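Local coordinates for regulatory protein (Pseudomonas aeruginosa, PDB 5J2Y), which represses quorum-sensing and virulence genes by binding promoter DNA, probably through its helix-turn-helix domain, at residues 26-29 and 30-34; 40-43 and 44-48; 50-53 and 54-57. One frame throughout, in Å; residues are numbered along the deposited sequence.

Interaction 1. Residues 26-29 and 30-34. With nucleotides of chain C.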
loop_
_atom_site.group_PDB
_atom_site.type_symbol
_atom_site.label_atom_id
_atom_site.label_comp_id
_atom_site.label_asym_id
_atom_site.label_seq_id
_atom_site.Cartn_x
_atom_site.Cartn_y
_atom_site.Cartn_z
ATOM N N SER A 26 5.367 -7.400 -7.066
ATOM C CA SER A 26 6.451 -6.489 -6.854
ATOM C C SER A 26 5.983 -5.210 -6.084
ATOM O O SER A 26 4.810 -4.846 -6.091
ATOM C CB SER A 26 7.056 -6.085 -8.198
ATOM O OG SER A 26 6.105 -5.377 -8.984
ATOM N N GLN A 27 6.937 -4.514 -5.476
ATOM C CA GLN A 27 6.706 -3.194 -4.922
ATOM C C GLN A 27 6.129 -2.248 -5.971
ATOM O O GLN A 27 5.202 -1.530 -5.687
ATOM C CB GLN A 27 8.008 -2.605 -4.370
ATOM C CG GLN A 27 8.480 -3.305 -3.112
ATOM C CD GLN A 27 9.765 -2.707 -2.605
ATOM O OE1 GLN A 27 10.440 -1.990 -3.327
ATOM N NE2 GLN A 27 10.091 -2.980 -1.347
ATOM N N GLU A 28 6.665 -2.280 -7.184
ATOM C CA GLU A 28 6.187 -1.399 -8.255
ATOM C C GLU A 28 4.721 -1.649 -8.497
ATOM O O GLU A 28 3.935 -0.700 -8.597
ATOM C CB GLU A 28 6.973 -1.656 -9.550
ATOM C CG GLU A 28 6.537 -0.894 -10.823
ATOM C CD GLU A 28 6.433 0.627 -10.672
ATOM O OE1 GLU A 28 7.226 1.218 -9.905
ATOM O OE2 GLU A 28 5.554 1.232 -11.346
ATOM N N THR A 29 4.365 -2.937 -8.597
ATOM C CA THR A 29 3.012 -3.336 -8.971
ATOM C C THR A 29 2.066 -2.891 -7.851
ATOM O O THR A 29 1.090 -2.229 -8.073
ATOM C CB THR A 29 2.918 -4.874 -9.202
ATOM O OG1 THR A 29 3.672 -5.260 -10.369
ATOM C CG2 THR A 29 1.507 -5.303 -9.421
ATOM N N PHE A 30 2.430 -3.211 -6.627
ATOM C CA PHE A 30 1.573 -2.975 -5.484
ATOM C C PHE A 30 1.429 -1.481 -5.156
ATOM O O PHE A 30 0.305 -0.933 -5.064
ATOM C CB PHE A 30 2.142 -3.724 -4.300
ATOM C CG PHE A 30 1.332 -3.566 -3.043
ATOM C CD1 PHE A 30 0.223 -4.372 -2.797
ATOM C CD2 PHE A 30 1.693 -2.653 -2.118
ATOM C CE1 PHE A 30 -0.493 -4.248 -1.641
ATOM C CE2 PHE A 30 0.982 -2.510 -0.970
ATOM C CZ PHE A 30 -0.127 -3.290 -0.725
ATOM N N TRP A 31 2.553 -0.788 -5.052
ATOM C CA TRP A 31 2.489 0.600 -4.613
ATOM C C TRP A 31 1.958 1.585 -5.655
ATOM O O TRP A 31 1.367 2.610 -5.302
ATOM C CB TRP A 31 3.820 1.029 -4.102
ATOM C CG TRP A 31 4.102 0.401 -2.866
ATOM C CD1 TRP A 31 4.905 -0.691 -2.657
ATOM C CD2 TRP A 31 3.588 0.780 -1.588
ATOM N NE1 TRP A 31 4.921 -1.019 -1.315
ATOM C CE2 TRP A 31 4.134 -0.119 -0.639
ATOM C CE3 TRP A 31 2.718 1.795 -1.152
ATOM C CZ2 TRP A 31 3.867 -0.025 0.702
ATOM C CZ3 TRP A 31 2.426 1.881 0.167
ATOM C CH2 TRP A 31 3.004 0.964 1.104
ATOM N N SER A 32 2.093 1.227 -6.926
ATOM C CA SER A 32 1.671 2.130 -7.978
ATOM C C SER A 32 0.166 2.206 -8.128
ATOM O O SER A 32 -0.320 3.172 -8.689
ATOM C CB SER A 32 2.369 1.806 -9.322
ATOM O OG SER A 32 2.060 0.495 -9.741
ATOM N N ARG A 33 -0.587 1.227 -7.606
ATOM C CA ARG A 33 -2.075 1.341 -7.580
ATOM C C ARG A 33 -2.528 2.560 -6.828
ATOM O O ARG A 33 -3.648 3.010 -7.042
ATOM C CB ARG A 33 -2.750 0.156 -6.888
ATOM C CG ARG A 33 -2.429 -1.176 -7.501
ATOM C CD ARG A 33 -3.464 -2.216 -7.134
ATOM N NE ARG A 33 -3.197 -3.417 -7.935
ATOM C CZ ARG A 33 -2.491 -4.470 -7.508
ATOM N NH1 ARG A 33 -2.039 -4.528 -6.264
ATOM N NH2 ARG A 33 -2.268 -5.495 -8.319
ATOM N N PHE A 34 -1.680 3.026 -5.894
ATOM C CA PHE A 34 -1.938 4.203 -5.063
ATOM C C PHE A 34 -1.210 5.461 -5.574
ATOM O O PHE A 34 -1.298 6.511 -4.970
ATOM C CB PHE A 34 -1.511 3.931 -3.594
ATOM C CG PHE A 34 -2.082 2.658 -3.019
ATOM C CD1 PHE A 34 -3.406 2.594 -2.620
ATOM C CD2 PHE A 34 -1.288 1.538 -2.846
ATOM C CE1 PHE A 34 -3.930 1.438 -2.098
ATOM C CE2 PHE A 34 -1.815 0.364 -2.349
ATOM C CZ PHE A 34 -3.143 0.325 -1.961
ATOM P P DT C 7 10.402 -6.633 -4.813
ATOM O OP1 DT C 7 9.781 -7.481 -3.765
ATOM O OP2 DT C 7 9.563 -5.639 -5.549
ATOM O "O5'" DT C 7 11.658 -5.898 -4.195
ATOM C "C5'" DT C 7 12.611 -6.615 -3.412
ATOM C "C4'" DT C 7 13.701 -5.682 -2.935
ATOM O "O4'" DT C 7 14.414 -5.123 -4.060
ATOM C "C3'" DT C 7 13.249 -4.490 -2.089
ATOM O "O3'" DT C 7 14.099 -4.525 -0.948
ATOM C "C2'" DT C 7 13.537 -3.282 -2.967
ATOM C "C1'" DT C 7 14.711 -3.764 -3.780
ATOM N N1 DT C 7 14.926 -3.085 -5.069
ATOM C C2 DT C 7 16.179 -2.594 -5.324
ATOM O O2 DT C 7 17.082 -2.622 -4.506
ATOM N N3 DT C 7 16.334 -2.042 -6.570
ATOM C C4 DT C 7 15.377 -1.941 -7.562
ATOM O O4 DT C 7 15.659 -1.418 -8.636
ATOM C C5 DT C 7 14.088 -2.493 -7.231
ATOM C C7 DT C 7 12.987 -2.420 -8.240
ATOM C C6 DT C 7 13.933 -3.049 -6.024
#
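T29 and R33 lie side by side, pointing the same way, with T29 CG2 3.9 Å from R33 NH2. The guanidinium lies with one face toward the T29 carbonyl, whose O sits above its centre, while R33 NH1 forms a salt bridge with E25. Next to T29, F30 N donates to S26 O over 2.9 Å, closing the first turn after the N-cap residue S26. With F30 CG trans to the backbone N (chi1 -180°), the ring leaves this turn and packs on A16 and R20 of helix 9-22 and on Y61. Helix 27-32 is the first helix of the helix-turn-helix pair, and its N-terminal end meets the DNA backbone: Q27 N donates to OP2 of DT7 of chain C at 2.9 Å, nearly straight at 171°, so the helix dipole probably adds to the grip on the phosphate. The extended Q27 side chain passes along the sugar, its OE1 3.4 Å from C2' of DT7; OE1 bonds Q38, and NE2 bonds E45 and a DNA phosphate. Q27 O accepts from W31 N and lies at the indole edge, 3.2 Å from W31 CD1. E28 O takes two donors, S32 N and S32 OG.

Interaction 2. Residues 40-43 and 44-48. With nucleotides of chain C; nucleotides of chain F.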
loop_
_atom_site.group_PDB
_atom_site.type_symbol
_atom_site.label_atom_id
_atom_site.label_comp_id
_atom_site.label_asym_id
_atom_site.label_seq_id
_atom_site.Cartn_x
_atom_site.Cartn_y
_atom_site.Cartn_z
ATOM N N CYS A 40 9.605 4.687 -2.683
ATOM C CA CYS A 40 8.838 5.152 -1.566
ATOM C C CYS A 40 8.186 3.959 -0.882
ATOM O O CYS A 40 8.173 3.853 0.330
ATOM C CB CYS A 40 7.837 6.158 -2.092
ATOM S SG CYS A 40 7.001 7.002 -0.783
ATOM N N GLY A 41 7.686 3.020 -1.673
ATOM C CA GLY A 41 7.169 1.816 -1.113
ATOM C C GLY A 41 8.249 1.112 -0.309
ATOM O O GLY A 41 7.975 0.585 0.778
ATOM N N SER A 42 9.479 1.100 -0.820
ATOM C CA SER A 42 10.585 0.412 -0.121
ATOM C C SER A 42 10.859 1.059 1.210
ATOM O O SER A 42 11.052 0.382 2.227
ATOM C CB SER A 42 11.884 0.461 -0.926
ATOM O OG SER A 42 13.004 0.007 -0.136
ATOM N N ARG A 43 10.906 2.376 1.216
ATOM C CA ARG A 43 11.183 3.074 2.481
ATOM C C ARG A 43 10.049 2.868 3.489
ATOM O O ARG A 43 10.318 2.669 4.670
ATOM C CB ARG A 43 11.459 4.527 2.236
ATOM C CG ARG A 43 12.704 4.739 1.381
ATOM C CD ARG A 43 13.110 6.212 1.226
ATOM N NE ARG A 43 14.566 6.418 1.414
ATOM C CZ ARG A 43 15.429 6.825 0.480
ATOM N NH1 ARG A 43 15.030 7.097 -0.754
ATOM N NH2 ARG A 43 16.713 6.982 0.788
ATOM N N PHE A 44 8.792 2.831 3.036
ATOM C CA PHE A 44 7.658 2.564 3.979
ATOM C C PHE A 44 7.720 1.154 4.601
ATOM O O PHE A 44 7.540 0.978 5.775
ATOM C CB PHE A 44 6.297 2.724 3.273
ATOM C CG PHE A 44 5.980 4.134 2.837
ATOM C CD1 PHE A 44 6.461 5.233 3.527
ATOM C CD2 PHE A 44 5.114 4.348 1.798
ATOM C CE1 PHE A 44 6.119 6.518 3.144
ATOM C CE2 PHE A 44 4.723 5.626 1.431
ATOM C CZ PHE A 44 5.238 6.722 2.092
ATOM N N GLU A 45 7.950 0.158 3.765
ATOM C CA GLU A 45 8.045 -1.243 4.190
ATOM C C GLU A 45 9.204 -1.525 5.165
ATOM O O GLU A 45 9.253 -2.594 5.765
ATOM C CB GLU A 45 8.189 -2.158 2.982
ATOM C CG GLU A 45 6.946 -2.301 2.170
ATOM C CD GLU A 45 7.089 -3.222 0.977
ATOM O OE1 GLU A 45 8.130 -3.918 0.883
ATOM O OE2 GLU A 45 6.150 -3.251 0.136
ATOM N N ASN A 46 10.126 -0.579 5.273
ATOM C CA ASN A 46 11.260 -0.668 6.161
ATOM C C ASN A 46 11.217 0.378 7.250
ATOM O O ASN A 46 12.231 0.688 7.874
ATOM C CB ASN A 46 12.548 -0.593 5.342
ATOM C CG ASN A 46 12.860 -1.914 4.673
ATOM O OD1 ASN A 46 13.384 -2.808 5.316
ATOM N ND2 ASN A 46 12.483 -2.068 3.406
ATOM N N GLY A 47 10.022 0.925 7.471
ATOM C CA GLY A 47 9.721 1.675 8.677
ATOM C C GLY A 47 9.935 3.160 8.630
ATOM O O GLY A 47 10.032 3.788 9.672
ATOM N N GLU A 48 10.009 3.745 7.436
ATOM C CA GLU A 48 9.930 5.200 7.344
ATOM C C GLU A 48 8.509 5.613 7.792
ATOM O O GLU A 48 7.531 4.849 7.654
ATOM C CB GLU A 48 10.231 5.676 5.924
ATOM C CG GLU A 48 10.334 7.189 5.721
ATOM C CD GLU A 48 10.093 7.624 4.270
ATOM O OE1 GLU A 48 9.334 6.926 3.566
ATOM O OE2 GLU A 48 10.630 8.680 3.827
ATOM P P DA C 8 13.906 -3.499 0.242
ATOM O OP1 DA C 8 13.965 -4.267 1.494
ATOM O OP2 DA C 8 12.732 -2.647 -0.053
ATOM O "O5'" DA C 8 15.200 -2.572 0.137
ATOM C "C5'" DA C 8 16.444 -3.131 -0.285
ATOM C "C4'" DA C 8 17.573 -2.129 -0.211
ATOM O "O4'" DA C 8 17.739 -1.493 -1.494
ATOM C "C3'" DA C 8 17.448 -0.989 0.789
ATOM O "O3'" DA C 8 18.802 -0.747 1.186
ATOM C "C2'" DA C 8 16.845 0.136 -0.042
ATOM C "C1'" DA C 8 17.468 -0.099 -1.413
ATOM N N9 DA C 8 16.630 0.225 -2.556
ATOM C C8 DA C 8 15.306 -0.078 -2.746
ATOM N N7 DA C 8 14.848 0.273 -3.923
ATOM C C5 DA C 8 15.954 0.819 -4.560
ATOM C C6 DA C 8 16.131 1.372 -5.835
ATOM N N6 DA C 8 15.157 1.470 -6.743
ATOM N N1 DA C 8 17.359 1.834 -6.153
ATOM C C2 DA C 8 18.335 1.736 -5.248
ATOM N N3 DA C 8 18.293 1.231 -4.019
ATOM C C4 DA C 8 17.062 0.780 -3.735
ATOM P P DG C 10 22.359 5.990 1.824
ATOM O OP1 DG C 10 23.296 5.367 2.765
ATOM O OP2 DG C 10 21.120 6.608 2.361
ATOM O "O5'" DG C 10 23.096 7.099 0.955
ATOM C "C5'" DG C 10 23.921 6.733 -0.160
ATOM C "C4'" DG C 10 24.022 7.863 -1.159
ATOM O "O4'" DG C 10 22.917 7.799 -2.092
ATOM C "C3'" DG C 10 24.014 9.285 -0.598
ATOM O "O3'" DG C 10 24.877 10.040 -1.454
ATOM C "C2'" DG C 10 22.566 9.711 -0.753
ATOM C "C1'" DG C 10 22.125 8.974 -2.014
ATOM N N9 DG C 10 20.730 8.556 -2.004
ATOM C C8 DG C 10 20.061 7.951 -0.968
ATOM N N7 DG C 10 18.820 7.670 -1.257
ATOM C C5 DG C 10 18.661 8.110 -2.562
ATOM C C6 DG C 10 17.527 8.074 -3.415
ATOM O O6 DG C 10 16.395 7.631 -3.177
ATOM N N1 DG C 10 17.807 8.618 -4.662
ATOM C C2 DG C 10 19.018 9.151 -5.036
ATOM N N2 DG C 10 19.092 9.636 -6.280
ATOM N N3 DG C 10 20.080 9.192 -4.252
ATOM C C4 DG C 10 19.834 8.652 -3.041
ATOM P P DT F 17 6.433 9.793 -5.141
ATOM O OP1 DT F 17 5.183 9.978 -5.912
ATOM O OP2 DT F 17 6.590 8.579 -4.288
ATOM O "O5'" DT F 17 7.635 9.948 -6.175
ATOM C "C5'" DT F 17 7.936 11.265 -6.703
ATOM C "C4'" DT F 17 9.314 11.305 -7.328
ATOM O "O4'" DT F 17 10.326 11.415 -6.299
ATOM C "C3'" DT F 17 9.693 10.080 -8.172
ATOM O "O3'" DT F 17 10.217 10.561 -9.415
ATOM C "C2'" DT F 17 10.763 9.388 -7.343
ATOM C "C1'" DT F 17 11.407 10.565 -6.633
ATOM N N1 DT F 17 12.138 10.254 -5.391
ATOM C C2 DT F 17 13.374 10.831 -5.200
ATOM O O2 DT F 17 13.897 11.573 -6.017
ATOM N N3 DT F 17 13.975 10.512 -4.010
ATOM C C4 DT F 17 13.479 9.685 -3.018
ATOM O O4 DT F 17 14.140 9.478 -2.003
ATOM C C5 DT F 17 12.177 9.120 -3.282
ATOM C C7 DT F 17 11.557 8.221 -2.259
ATOM C C6 DT F 17 11.581 9.426 -4.441
#
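R43 starts beside E48 and ends on a guanine. Its CB packs against the carboxylate of E48, 3.5 Å from OE1, where the chain reversal at G47 brings the extended E48 side chain alongside. CG and CD carry the chain away from the protein, and NE stays 5.1 Å from E48 OE2, where the opposite charges probably still attract without touching. A bend at chi3 (135°) then sets the guanidinium edge-on to DG10 of chain C: NH1 donates to O6 at 2.8 Å and NH2 to N7 at 3.0 Å, the latter bond nearly straight at 172°. This two-pronged reading of the guanine major-groove edge is a hallmark of arginine on a recognition helix, the role that helix 38-45 plays in the helix-turn-helix. NH1 also lies 2.8 Å from O4 of DT17 of chain F, so the same group reaches nucleotides of chains C and F. Behind R43 the helix ends in a Schellman motif, with G47 at positive phi as C-prime residue, E48 N bonded to R43 O and G47 N to F44 O. N46 points its amide back, ND2 donating in its own plane to S42 O at 3.1 Å and also to OP1 of DA8 of chain C, whose OP2 accepts from S42 OG at 2.7 Å. On the inner side C40 SG makes an oblique sulfur-aromatic contact with the F44 ring, 3.4 Å from CZ.

Interaction 3. Residues 50-53 and 54-57; sequences LPFP and IYLL
The backbone of 50-57 turns from an extended approach into the first turn of helix 52-62, with P51 at the N-cap and its O accepting from Y55 N at 3.0 Å, followed by bonds from L56 N to F52 O and from L57 N to P53 O. P53 has no N-H to give, but in the first turn of a helix none is called for, and its ring fits there without costing a bond. On the outside of this turn F52 meets Y55 and L56. A chi1 of -169° turns the F52 ring along the helix toward these residues three and four places on. F52 CE1 lies 3.5 Å from Y55 CD2, and the two rings meet obliquely, their planes inclined at 37°. L56 comes over a face of the F52 ring instead, its CG 4.2 Å from the centroid in a CH-pi contact and its CD2 3.6 Å from F52 CZ. Helix 52-62 follows the recognition helix of the helix-turn-helix domain, and the hydrophobic side of its start faces inward. There L50 divides its two methyls: CD1 meets I54 CG2 at 3.7 Å, and CD2 packs 4.0 Å from Y55 CB, at the edge of the tyrosine ring and near its plane. L50 and Y55 both continue onto M12 of helix 9-22, while I54 touches I36. P51 packs against F44 from the recognition helix and against a DNA phosphate.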
loop_
_atom_site.group_PDB
_atom_site.type_symbol
_atom_site.label_atom_id
_atom_site.label_comp_id
_atom_site.label_asym_id
_atom_site.label_seq_id
_atom_site.Cartn_x
_atom_site.Cartn_y
_atom_site.Cartn_z
ATOM N N LEU A 50 4.973 6.580 7.845
ATOM C CA LEU A 50 3.892 6.464 6.914
ATOM C C LEU A 50 3.004 7.694 7.097
ATOM O O LEU A 50 2.424 7.867 8.138
ATOM C CB LEU A 50 3.122 5.203 7.231
ATOM C CG LEU A 50 2.214 4.634 6.159
ATOM C CD1 LEU A 50 3.017 4.261 4.901
ATOM C CD2 LEU A 50 1.425 3.436 6.661
ATOM N N PRO A 51 2.934 8.581 6.108
ATOM C CA PRO A 51 2.029 9.708 6.245
ATOM C C PRO A 51 0.554 9.264 6.417
ATOM O O PRO A 51 0.139 8.225 5.912
ATOM C CB PRO A 51 2.194 10.458 4.928
ATOM C CG PRO A 51 3.319 9.822 4.208
ATOM C CD PRO A 51 3.496 8.465 4.758
ATOM N N PHE A 52 -0.232 10.050 7.138
ATOM C CA PHE A 52 -1.556 9.597 7.534
ATOM C C PHE A 52 -2.467 9.277 6.334
ATOM O O PHE A 52 -3.085 8.223 6.280
ATOM C CB PHE A 52 -2.167 10.574 8.520
ATOM C CG PHE A 52 -3.410 10.063 9.189
ATOM C CD1 PHE A 52 -3.354 9.027 10.108
ATOM C CD2 PHE A 52 -4.666 10.613 8.874
ATOM C CE1 PHE A 52 -4.514 8.548 10.717
ATOM C CE2 PHE A 52 -5.811 10.150 9.483
ATOM C CZ PHE A 52 -5.734 9.123 10.412
ATOM N N PRO A 53 -2.453 10.112 5.305
ATOM C CA PRO A 53 -3.344 9.775 4.182
ATOM C C PRO A 53 -3.042 8.412 3.546
ATOM O O PRO A 53 -3.943 7.701 3.110
ATOM C CB PRO A 53 -3.067 10.894 3.170
ATOM C CG PRO A 53 -2.482 12.000 3.950
ATOM C CD PRO A 53 -1.724 11.375 5.086
ATOM N N ILE A 54 -1.769 8.041 3.495
ATOM C CA ILE A 54 -1.376 6.741 2.918
ATOM C C ILE A 54 -1.796 5.643 3.874
ATOM O O ILE A 54 -2.198 4.559 3.463
ATOM C CB ILE A 54 0.141 6.633 2.666
ATOM C CG1 ILE A 54 0.538 7.422 1.432
ATOM C CG2 ILE A 54 0.558 5.208 2.315
ATOM C CD1 ILE A 54 0.088 8.853 1.371
ATOM N N TYR A 55 -1.671 5.906 5.166
ATOM C CA TYR A 55 -2.187 4.970 6.179
ATOM C C TYR A 55 -3.676 4.711 5.960
ATOM O O TYR A 55 -4.130 3.546 5.938
ATOM C CB TYR A 55 -1.925 5.517 7.568
ATOM C CG TYR A 55 -2.644 4.788 8.667
ATOM C CD1 TYR A 55 -2.276 3.493 9.034
ATOM C CD2 TYR A 55 -3.648 5.399 9.384
ATOM C CE1 TYR A 55 -2.941 2.833 10.053
ATOM C CE2 TYR A 55 -4.323 4.757 10.408
ATOM C CZ TYR A 55 -3.982 3.478 10.735
ATOM O OH TYR A 55 -4.634 2.836 11.770
ATOM N N LEU A 56 -4.443 5.785 5.748
ATOM C CA LEU A 56 -5.890 5.628 5.539
ATOM C C LEU A 56 -6.134 4.729 4.323
ATOM O O LEU A 56 -6.946 3.794 4.377
ATOM C CB LEU A 56 -6.569 6.991 5.311
ATOM C CG LEU A 56 -6.577 7.982 6.449
ATOM C CD1 LEU A 56 -7.332 9.203 5.997
ATOM C CD2 LEU A 56 -7.246 7.414 7.669
ATOM N N LEU A 57 -5.455 5.018 3.205
ATOM C CA LEU A 57 -5.706 4.253 1.998
ATOM C C LEU A 57 -5.347 2.799 2.168
ATOM O O LEU A 57 -6.050 1.932 1.652
ATOM C CB LEU A 57 -4.899 4.762 0.818
ATOM C CG LEU A 57 -5.485 5.840 -0.035
ATOM C CD1 LEU A 57 -4.376 6.377 -0.901
ATOM C CD2 LEU A 57 -6.615 5.308 -0.889
#

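All three are local contacts within successive helices of one helix-turn-helix domain. Interactions 1 and 2 are partly buried, each mixing an inward side with a DNA-facing one, whereas interaction 3 is mainly a surface contact. Phosphate and sugar contacts mark interaction 1, and base reading is added in interaction 2; the side chains of interaction 3 meet almost wholly through apolar groups. The first two are joined by polar bonds: E45, which also forms a salt bridge with R20, accepts W31 NE1, fixing helix 27-32 against helix 38-45. Interactions 2 and 3 meet through packing, with F44 against L50. Between 1 and 3 there is merely a light touch of F34 on L57.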